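Local coordinates for 182aa long hypothetical protein (Pyrococcus horikoshii, PDB 2GAN) that is of unknown function but probably transfers acetyl groups from acetyl-coenzyme A, as a member of the GNAT acetyltransferase family, at residues Q64-L69 against T81-Y86; L18-R23 against V113-F118. One frame throughout, in Å; residues are numbered along the deposited sequence.

Contact 1. Residues Q64-L69 against T81-Y86; sequences QEFDEL and TIALVY
A chi1 of 60° places CG of Y86 between its own N and carbonyl carbon, and from there the ring spreads across CB of D67 in a CH-pi contact and lifts OH to E68, whose chain leaves at chi1 -62° and then runs extended. The meeting flanks a classic beta bulge in the antiparallel hairpin of strands 68-74 and 78-85, part of the central sheet of a GNAT fold. In the bulge D67 and E68 share one partner, L84: its O accepts from D67 N at 3.0 Å and, less closely, from E68 N at 3.3 Å. L84 N answers with a bond of 2.8 Å to E68 O, and the strands continue into the non-hydrogen-bonded pair L69 and A83.

Y86 OH donates to E68 OE1 across only 2.5 Å, reaching that oxygen from above the carboxylate, whose plane stands 89° from the ring. The same OE1 also forms a salt bridge with R134 of helix 123-137 and so has two partners. D67 grips the strand end differently. Its OD2 offers the anti lone pair to Y86 N at 2.8 Å, and OD1 pairs with K92.

Beyond the other face of the hairpin, F66 lays its ring flat against A83, whose CB sits 3.6 Å from the ring centroid, almost squarely above it. V85 CG2 takes the ring edge instead, and this methyl also rests 3.4 Å from E65 O.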
loop_
_atom_site.group_PDB
_atom_site.type_symbol
_atom_site.label_atom_id
_atom_site.label_comp_id
_atom_site.label_asym_id
_atom_site.label_seq_id
_atom_site.Cartn_x
_atom_site.Cartn_y
_atom_site.Cartn_z
ATOM N N GLN A 64 -1.791 18.870 21.889
ATOM C CA GLN A 64 -2.244 17.951 22.930
ATOM C C GLN A 64 -1.817 16.492 22.781
ATOM O O GLN A 64 -1.125 15.954 23.638
ATOM C CB GLN A 64 -3.765 17.995 23.004
ATOM C CG GLN A 64 -4.325 19.399 22.970
ATOM C CD GLN A 64 -4.056 20.163 24.247
ATOM O OE1 GLN A 64 -3.980 21.392 24.246
ATOM N NE2 GLN A 64 -3.922 19.440 25.349
ATOM N N GLU A 65 -2.242 15.856 21.697
ATOM C CA GLU A 65 -1.954 14.449 21.467
ATOM C C GLU A 65 -0.508 13.981 21.623
ATOM O O GLU A 65 -0.232 13.094 22.422
ATOM C CB GLU A 65 -2.506 14.036 20.095
ATOM C CG GLU A 65 -2.295 12.569 19.736
ATOM C CD GLU A 65 -3.298 12.079 18.705
ATOM O OE1 GLU A 65 -2.964 11.163 17.922
ATOM O OE2 GLU A 65 -4.435 12.602 18.690
ATOM N N PHE A 66 0.418 14.569 20.878
ATOM C CA PHE A 66 1.824 14.153 20.952
ATOM C C PHE A 66 2.504 14.457 22.294
ATOM O O PHE A 66 2.461 15.588 22.784
ATOM C CB PHE A 66 2.615 14.812 19.813
ATOM C CG PHE A 66 2.147 14.417 18.433
ATOM C CD1 PHE A 66 2.574 15.129 17.314
ATOM C CD2 PHE A 66 1.288 13.331 18.247
ATOM C CE1 PHE A 66 2.152 14.773 16.033
ATOM C CE2 PHE A 66 0.861 12.964 16.966
ATOM C CZ PHE A 66 1.296 13.686 15.860
ATOM N N ASP A 67 3.126 13.447 22.896
ATOM C CA ASP A 67 3.826 13.644 24.168
ATOM C C ASP A 67 5.301 13.945 23.880
ATOM O O ASP A 67 5.973 14.635 24.654
ATOM C CB ASP A 67 3.687 12.405 25.062
ATOM C CG ASP A 67 2.261 12.211 25.578
ATOM O OD1 ASP A 67 1.662 13.191 26.084
ATOM O OD2 ASP A 67 1.740 11.081 25.486
ATOM N N GLU A 68 5.788 13.420 22.753
ATOM C CA GLU A 68 7.153 13.640 22.295
ATOM C C GLU A 68 7.174 13.569 20.775
ATOM O O GLU A 68 6.622 12.638 20.182
ATOM C CB GLU A 68 8.102 12.591 22.872
ATOM C CG GLU A 68 8.192 12.626 24.377
ATOM C CD GLU A 68 9.258 11.694 24.936
ATOM O OE1 GLU A 68 9.399 11.652 26.172
ATOM O OE2 GLU A 68 9.950 11.007 24.159
ATOM N N LEU A 69 7.785 14.570 20.148
ATOM C CA LEU A 69 7.893 14.623 18.694
ATOM C C LEU A 69 9.364 14.594 18.298
ATOM O O LEU A 69 10.161 15.402 18.765
ATOM C CB LEU A 69 7.256 15.903 18.141
ATOM C CG LEU A 69 7.528 16.156 16.646
ATOM C CD1 LEU A 69 6.933 15.010 15.831
ATOM C CD2 LEU A 69 6.929 17.485 16.205
ATOM N N THR A 81 9.800 12.400 10.375
ATOM C CA THR A 81 9.140 12.651 11.660
ATOM C C THR A 81 8.650 11.369 12.309
ATOM O O THR A 81 8.434 10.360 11.636
ATOM C CB THR A 81 7.869 13.517 11.509
ATOM O OG1 THR A 81 6.847 12.721 10.887
ATOM C CG2 THR A 81 8.132 14.740 10.679
ATOM N N ILE A 82 8.463 11.436 13.625
ATOM C CA ILE A 82 7.929 10.322 14.391
ATOM C C ILE A 82 7.518 10.846 15.773
ATOM O O ILE A 82 8.265 11.574 16.428
ATOM C CB ILE A 82 8.943 9.159 14.515
ATOM C CG1 ILE A 82 8.196 7.885 14.928
ATOM C CG2 ILE A 82 10.044 9.515 15.505
ATOM C CD1 ILE A 82 9.008 6.587 14.773
ATOM N N ALA A 83 6.313 10.473 16.185
ATOM C CA ALA A 83 5.733 10.918 17.441
ATOM C C ALA A 83 5.399 9.789 18.399
ATOM O O ALA A 83 5.042 8.688 17.980
ATOM C CB ALA A 83 4.459 11.722 17.150
ATOM N N LEU A 84 5.500 10.077 19.692
ATOM C CA LEU A 84 5.180 9.095 20.723
ATOM C C LEU A 84 4.047 9.582 21.608
ATOM O O LEU A 84 4.014 10.753 22.000
ATOM C CB LEU A 84 6.389 8.849 21.605
ATOM C CG LEU A 84 7.620 8.455 20.800
ATOM C CD1 LEU A 84 8.791 8.265 21.758
ATOM C CD2 LEU A 84 7.330 7.189 20.004
ATOM N N VAL A 85 3.123 8.681 21.919
ATOM C CA VAL A 85 2.011 8.999 22.797
ATOM C C VAL A 85 2.010 7.943 23.883
ATOM O O VAL A 85 1.880 6.753 23.594
ATOM C CB VAL A 85 0.642 8.986 22.064
ATOM C CG1 VAL A 85 -0.480 9.211 23.063
ATOM C CG2 VAL A 85 0.606 10.091 21.006
ATOM N N TYR A 86 2.174 8.376 25.129
ATOM C CA TYR A 86 2.213 7.441 26.252
ATOM C C TYR A 86 1.687 7.999 27.588
ATOM O O TYR A 86 1.550 7.249 28.550
ATOM C CB TYR A 86 3.649 6.929 26.422
ATOM C CG TYR A 86 4.646 8.027 26.703
ATOM C CD1 TYR A 86 4.843 8.503 28.003
ATOM C CD2 TYR A 86 5.360 8.626 25.663
ATOM C CE1 TYR A 86 5.726 9.555 28.258
ATOM C CE2 TYR A 86 6.245 9.677 25.906
ATOM C CZ TYR A 86 6.421 10.135 27.202
ATOM O OH TYR A 86 7.291 11.168 27.442
#

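Contact 2. Residues L18-R23 against V113-F118; sequences LELMFR and VVDPEF
R23 of helix 14-27 reaches out to D115, which opens a type I beta turn (D115 to F118) and whose side chain forms an Asx turn with E117 N. The turn follows strand 106-114; in GNAT proteins the loop after this strand, leading into the next helix, generally holds the pyrophosphate of acetyl-coenzyme A. The R23 side chain shows how a helix can be tied to such a turn. From CB, which points toward the turn, the chain proceeds through CG to CD, then bends at chi3 (55°), so that CZ comes 3.5 Å from D115 OD1 and both terminal nitrogens face the carboxylate. At the tip the grip is end-on: NH1 bonds D115 OD1 at 2.8 Å and NH2 bonds OD2 at 2.9 Å, one nitrogen to each oxygen of a salt bridge. The two flat groups are twisted 47° apart; NH1 meets OD1 from well above the carboxylate plane, while NH2 comes to OD2 on the syn side, nearer that plane. P116 closes over one face of the guanidinium, its CG 4.0 Å from NH2, and CB of E117 lies near the edge.

Nearer the strand, the helix makes its contact through apolar groups. L20 sets CD1 at 4.1 Å from D115 CA and turns CD2 to V113 CG1, and the SE of selenomethionine M21 reaches the same CG1 at 4.3 Å. V113 also packs on Y153 of the second subunit. Within the turn, D115 OD2 also accepts, through its anti lone pair, from E117 N at 2.9 Å.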
loop_
_atom_site.group_PDB
_atom_site.type_symbol
_atom_site.label_atom_id
_atom_site.label_comp_id
_atom_site.label_asym_id
_atom_site.label_seq_id
_atom_site.Cartn_x
_atom_site.Cartn_y
_atom_site.Cartn_z
ATOM N N LEU A 18 3.409 20.949 8.012
ATOM C CA LEU A 18 2.261 21.016 7.115
ATOM C C LEU A 18 2.684 20.800 5.660
ATOM O O LEU A 18 2.080 20.003 4.935
ATOM C CB LEU A 18 1.575 22.378 7.246
ATOM C CG LEU A 18 0.223 22.543 6.548
ATOM C CD1 LEU A 18 -0.777 21.565 7.139
ATOM C CD2 LEU A 18 -0.271 23.967 6.735
ATOM N N GLU A 19 3.730 21.513 5.244
ATOM C CA GLU A 19 4.241 21.435 3.877
ATOM C C GLU A 19 4.864 20.067 3.581
ATOM O O GLU A 19 4.783 19.562 2.457
ATOM C CB GLU A 19 5.252 22.572 3.643
ATOM C CG GLU A 19 5.819 22.671 2.221
ATOM C CD GLU A 19 6.353 24.064 1.900
ATOM O OE1 GLU A 19 6.781 24.773 2.837
ATOM O OE2 GLU A 19 6.354 24.448 0.707
ATOM N N LEU A 20 5.490 19.467 4.589
ATOM C CA LEU A 20 6.079 18.142 4.411
ATOM C C LEU A 20 4.927 17.148 4.193
ATOM O O LEU A 20 4.982 16.298 3.298
ATOM C CB LEU A 20 6.899 17.746 5.651
ATOM C CG LEU A 20 7.329 16.273 5.787
ATOM C CD1 LEU A 20 8.036 15.815 4.523
ATOM C CD2 LEU A 20 8.244 16.102 6.997
HETATM N N MSE A 21 3.870 17.270 4.990
HETATM C CA MSE A 21 2.738 16.365 4.851
HETATM C C MSE A 21 2.023 16.524 3.511
HETATM O O MSE A 21 1.464 15.560 2.983
HETATM C CB MSE A 21 1.754 16.552 6.016
HETATM C CG MSE A 21 2.344 16.162 7.372
HETATM SE SE MSE A 21 3.018 14.324 7.382
HETATM C CE MSE A 21 1.500 13.475 8.197
ATOM N N PHE A 22 2.037 17.733 2.959
ATOM C CA PHE A 22 1.393 17.964 1.666
ATOM C C PHE A 22 2.193 17.305 0.549
ATOM O O PHE A 22 1.628 16.684 -0.355
ATOM C CB PHE A 22 1.276 19.458 1.373
ATOM C CG PHE A 22 0.831 19.762 -0.028
ATOM C CD1 PHE A 22 -0.404 19.313 -0.493
ATOM C CD2 PHE A 22 1.653 20.475 -0.890
ATOM C CE1 PHE A 22 -0.813 19.567 -1.800
ATOM C CE2 PHE A 22 1.256 20.735 -2.201
ATOM C CZ PHE A 22 0.021 20.281 -2.657
ATOM N N ARG A 23 3.510 17.441 0.608
ATOM C CA ARG A 23 4.352 16.842 -0.415
ATOM C C ARG A 23 4.148 15.331 -0.403
ATOM O O ARG A 23 4.168 14.680 -1.444
ATOM C CB ARG A 23 5.820 17.246 -0.186
ATOM C CG ARG A 23 6.080 18.731 -0.502
ATOM C CD ARG A 23 7.507 19.190 -0.194
ATOM N NE ARG A 23 8.498 18.368 -0.881
ATOM C CZ ARG A 23 9.312 17.506 -0.274
ATOM N NH1 ARG A 23 9.270 17.355 1.039
ATOM N NH2 ARG A 23 10.149 16.770 -0.992
ATOM N N VAL A 113 6.857 9.408 9.180
ATOM C CA VAL A 113 6.958 9.587 7.750
ATOM C C VAL A 113 8.364 9.955 7.340
ATOM O O VAL A 113 9.210 10.250 8.180
ATOM C CB VAL A 113 5.982 10.679 7.264
ATOM C CG1 VAL A 113 6.680 12.034 7.252
ATOM C CG2 VAL A 113 5.443 10.309 5.903
ATOM N N VAL A 114 8.610 9.928 6.039
ATOM C CA VAL A 114 9.916 10.284 5.508
ATOM C C VAL A 114 9.725 11.090 4.231
ATOM O O VAL A 114 8.858 10.776 3.423
ATOM C CB VAL A 114 10.758 9.036 5.181
ATOM C CG1 VAL A 114 12.044 9.460 4.485
ATOM C CG2 VAL A 114 11.083 8.274 6.457
ATOM N N ASP A 115 10.532 12.132 4.066
ATOM C CA ASP A 115 10.467 12.979 2.885
ATOM C C ASP A 115 10.583 12.060 1.671
ATOM O O ASP A 115 11.519 11.264 1.569
ATOM C CB ASP A 115 11.618 13.991 2.906
ATOM C CG ASP A 115 11.493 15.049 1.822
ATOM O OD1 ASP A 115 11.525 16.247 2.167
ATOM O OD2 ASP A 115 11.372 14.688 0.632
ATOM N N PRO A 116 9.625 12.160 0.736
ATOM C CA PRO A 116 9.611 11.326 -0.474
ATOM C C PRO A 116 10.879 11.352 -1.336
ATOM O O PRO A 116 11.097 10.452 -2.146
ATOM C CB PRO A 116 8.367 11.819 -1.219
ATOM C CG PRO A 116 8.239 13.242 -0.779
ATOM C CD PRO A 116 8.561 13.181 0.691
ATOM N N GLU A 117 11.712 12.370 -1.153
ATOM C CA GLU A 117 12.946 12.491 -1.915
ATOM C C GLU A 117 14.148 11.913 -1.152
ATOM O O GLU A 117 15.278 11.981 -1.626
ATOM C CB GLU A 117 13.180 13.968 -2.279
ATOM C CG GLU A 117 14.470 14.600 -1.762
ATOM C CD GLU A 117 15.641 14.455 -2.732
ATOM O OE1 GLU A 117 16.715 15.051 -2.467
ATOM O OE2 GLU A 117 15.487 13.745 -3.755
ATOM N N PHE A 118 13.896 11.332 0.020
ATOM C CA PHE A 118 14.958 10.746 0.839
ATOM C C PHE A 118 14.647 9.312 1.254
ATOM O O PHE A 118 15.063 8.865 2.319
ATOM C CB PHE A 118 15.198 11.573 2.111
ATOM C CG PHE A 118 15.863 12.899 1.871
ATOM C CD1 PHE A 118 15.112 14.021 1.527
ATOM C CD2 PHE A 118 17.243 13.031 2.004
ATOM C CE1 PHE A 118 15.725 15.254 1.317
ATOM C CE2 PHE A 118 17.867 14.261 1.796
ATOM C CZ PHE A 118 17.109 15.376 1.454
#

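Both contacts reach the same sheet, through the neighbouring strands 78-85 and 106-114; their centres are about 18 Å apart. They meet directly at T81, the end of contact 1 away from the bulge: T81 O lies 3.1 Å from V113 N, a probable hydrogen bond, and T81 CG2 packs 3.9 Å from L20 CD2. Contact 1 thus concerns the hairpin itself, while contact 2 brings helix 14-27 onto the next strand and its turn. No catalytic residue is established here; the side chains of F66 and M21 each lie about 5 Å from a bound sulfate ion, which probably came from the crystallisation liquor, although ions of this kind can mark a pocket.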